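Side-chain contact in putative alcohol dehydrogenase (Sinorhizobium meliloti, PDB 4J6F), which is a putative alcohol dehydrogenase of the medium-chain dehydrogenase/reductase family, probably using a nicotinamide cofactor and possibly zinc: residues T178-D182 / I183-T187. Residues are numbered along the deposited sequence; the frame is centred on the assembly and turned at random.
Sequences TDLTD and IELAT
E184 turns its side chain back over the start of a short helix and grips T181, the N-cap residue, with one carboxylate oxygen. Its CG stands anti to the carbonyl carbon (chi1 -67°) and the chain runs extended beyond it. This brings E184 OE2 within 3.1 Å of T181 N. The N-H reaches the anti side of the carboxylate, 21° out of its plane, in a bond bent to 150° at the hydrogen. T181 OG1, beside its own backbone N, lies 3.0 Å from the same E184 OE2, at best a weak hydrogen bond. One bond back from the carboxylate carbon, E184 CG packs on T181 CB at 3.6 Å. L180 crosses E184 at about a right angle, its CD2 in van der Waals contact with E184 OE2 at 3.6 Å.

The backbone continues the turn: L185 N bonds to T181 O at 2.9 Å, and A186 N makes a weaker bond to D182 O. Before the helix, T178 forms an ST turn, its OG1 accepting from L180 N at 3.3 Å.

Among the apolar contacts, L180 CD1 meets L185 CD1 at 4.0 Å. T178 CG2 touches the same L185 CD1, the two side chains sliding past each other in opposite directions. I183 lies alongside T181, pointing the same way, and packs on V352 and V355 of strand 352-357 and V378 and V380 of strand 376-380.

D182 points away from the turn into the sheet: OD1 forms a salt bridge with R133, and OD2 is hydrogen-bonded to T69 and H117, so the carboxylate is shared among three strands.

T181 and E184 thus make one half of a capping box, the N3 glutamate accepting from the N-cap backbone N without the reciprocal threonine bond, where the chain leaves strand 173-175 for helix 182-185 beside the sheet of the GroES-like fold.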
ATOM      1  N   THR A 178     -24.539  10.561 -26.090  1.00 43.56           N
ATOM      2  CA  THR A 178     -25.219   9.293 -25.797  1.00 42.19           C
ATOM      3  C   THR A 178     -26.734   9.411 -25.824  1.00 40.99           C
ATOM      4  O   THR A 178     -27.295  10.480 -25.598  1.00 41.28           O
ATOM      5  CB  THR A 178     -24.757   8.660 -24.455  1.00 42.69           C
ATOM      6  OG1 THR A 178     -25.509   7.470 -24.211  1.00 42.31           O
ATOM      7  CG2 THR A 178     -24.950   9.618 -23.278  1.00 42.69           C
ATOM      8  N   ASP A 179     -27.381   8.287 -26.086  1.00 41.99           N
ATOM      9  CA  ASP A 179     -28.832   8.213 -26.223  1.00 44.31           C
ATOM     10  C   ASP A 179     -29.503   7.790 -24.911  1.00 38.68           C
ATOM     11  O   ASP A 179     -30.700   7.516 -24.873  1.00 38.21           O
ATOM     12  CB  ASP A 179     -29.192   7.232 -27.351  1.00 54.38           C
ATOM     13  CG  ASP A 179     -28.330   5.957 -27.319  1.00 67.86           C
ATOM     14  OD1 ASP A 179     -27.106   6.038 -27.597  1.00 73.89           O
ATOM     15  OD2 ASP A 179     -28.873   4.876 -27.008  1.00 70.33           O
ATOM     16  N   LEU A 180     -28.732   7.749 -23.832  1.00 35.45           N
ATOM     17  CA  LEU A 180     -29.263   7.354 -22.539  1.00 33.14           C
ATOM     18  C   LEU A 180     -30.180   8.400 -21.918  1.00 33.46           C
ATOM     19  O   LEU A 180     -29.981   9.600 -22.088  1.00 33.17           O
ATOM     20  CB  LEU A 180     -28.129   7.066 -21.569  1.00 31.96           C
ATOM     21  CG  LEU A 180     -27.041   6.023 -21.867  1.00 32.20           C
ATOM     22  CD1 LEU A 180     -26.032   6.031 -20.721  1.00 31.78           C
ATOM     23  CD2 LEU A 180     -27.571   4.613 -22.106  1.00 31.03           C
ATOM     24  N   THR A 181     -31.183   7.908 -21.194  1.00 34.89           N
ATOM     25  CA  THR A 181     -32.031   8.684 -20.284  1.00 35.66           C
ATOM     26  C   THR A 181     -31.225   9.515 -19.294  1.00 34.10           C
ATOM     27  O   THR A 181     -30.133   9.120 -18.888  1.00 33.34           O
ATOM     28  CB  THR A 181     -32.863   7.724 -19.424  1.00 38.57           C
ATOM     29  OG1 THR A 181     -33.288   6.639 -20.227  1.00 40.99           O
ATOM     30  CG2 THR A 181     -34.080   8.382 -18.891  1.00 43.33           C
ATOM     31  N   ASP A 182     -31.788  10.649 -18.884  1.00 34.88           N
ATOM     32  CA  ASP A 182     -31.247  11.424 -17.774  1.00 35.34           C
ATOM     33  C   ASP A 182     -31.053  10.530 -16.546  1.00 34.25           C
ATOM     34  O   ASP A 182     -29.973  10.541 -15.935  1.00 36.07           O
ATOM     35  CB  ASP A 182     -32.135  12.625 -17.444  1.00 37.31           C
ATOM     36  CG  ASP A 182     -32.270  13.606 -18.613  1.00 43.25           C
ATOM     37  OD1 ASP A 182     -31.694  13.353 -19.703  1.00 44.07           O
ATOM     38  OD2 ASP A 182     -32.962  14.641 -18.441  1.00 46.11           O
ATOM     39  N   ILE A 183     -32.068   9.734 -16.208  1.00 30.82           N
ATOM     40  CA  ILE A 183     -31.946   8.777 -15.102  1.00 30.49           C
ATOM     41  C   ILE A 183     -30.774   7.800 -15.288  1.00 32.62           C
ATOM     42  O   ILE A 183     -30.023   7.551 -14.349  1.00 32.79           O
ATOM     43  CB  ILE A 183     -33.252   7.990 -14.853  1.00 30.37           C
ATOM     44  CG1 ILE A 183     -34.360   8.922 -14.316  1.00 30.89           C
ATOM     45  CG2 ILE A 183     -33.001   6.844 -13.885  1.00 28.74           C
ATOM     46  CD1 ILE A 183     -35.766   8.351 -14.339  1.00 30.16           C
ATOM     47  N   GLU A 184     -30.615   7.267 -16.500  1.00 34.55           N
ATOM     48  CA  GLU A 184     -29.573   6.287 -16.787  1.00 35.48           C
ATOM     49  C   GLU A 184     -28.201   6.912 -16.620  1.00 35.54           C
ATOM     50  O   GLU A 184     -27.292   6.322 -16.036  1.00 37.28           O
ATOM     51  CB  GLU A 184     -29.742   5.720 -18.201  1.00 39.31           C
ATOM     52  CG  GLU A 184     -31.004   4.872 -18.359  1.00 42.31           C
ATOM     53  CD  GLU A 184     -31.131   4.196 -19.715  1.00 43.03           C
ATOM     54  OE1 GLU A 184     -31.475   2.993 -19.722  1.00 45.63           O
ATOM     55  OE2 GLU A 184     -30.903   4.849 -20.764  1.00 40.78           O
ATOM     56  N   LEU A 185     -28.073   8.131 -17.117  1.00 34.20           N
ATOM     57  CA  LEU A 185     -26.844   8.892 -17.034  1.00 31.54           C
ATOM     58  C   LEU A 185     -26.466   9.246 -15.596  1.00 31.91           C
ATOM     59  O   LEU A 185     -25.293   9.448 -15.295  1.00 33.10           O
ATOM     60  CB  LEU A 185     -27.023  10.165 -17.847  1.00 31.28           C
ATOM     61  CG  LEU A 185     -25.821  10.754 -18.560  1.00 32.02           C
ATOM     62  CD1 LEU A 185     -25.067   9.683 -19.334  1.00 32.79           C
ATOM     63  CD2 LEU A 185     -26.322  11.843 -19.487  1.00 32.41           C
ATOM     64  N   ALA A 186     -27.453   9.324 -14.710  1.00 32.61           N
ATOM     65  CA  ALA A 186     -27.216   9.715 -13.315  1.00 33.08           C
ATOM     66  C   ALA A 186     -26.650   8.590 -12.443  1.00 36.20           C
ATOM     67  O   ALA A 186     -26.494   8.743 -11.229  1.00 38.35           O
ATOM     68  CB  ALA A 186     -28.496  10.256 -12.705  1.00 32.36           C
ATOM     69  N   THR A 187     -26.348   7.450 -13.049  1.00 35.26           N
ATOM     70  CA  THR A 187     -25.893   6.315 -12.273  1.00 32.22           C
ATOM     71  C   THR A 187     -24.378   6.327 -12.143  1.00 33.48           C
ATOM     72  O   THR A 187     -23.829   5.615 -11.321  1.00 34.65           O
ATOM     73  CB  THR A 187     -26.373   4.969 -12.877  1.00 31.25           C
ATOM     74  OG1 THR A 187     -25.708   4.712 -14.121  1.00 32.62           O
ATOM     75  CG2 THR A 187     -27.870   4.978 -13.112  1.00 30.48           C
TER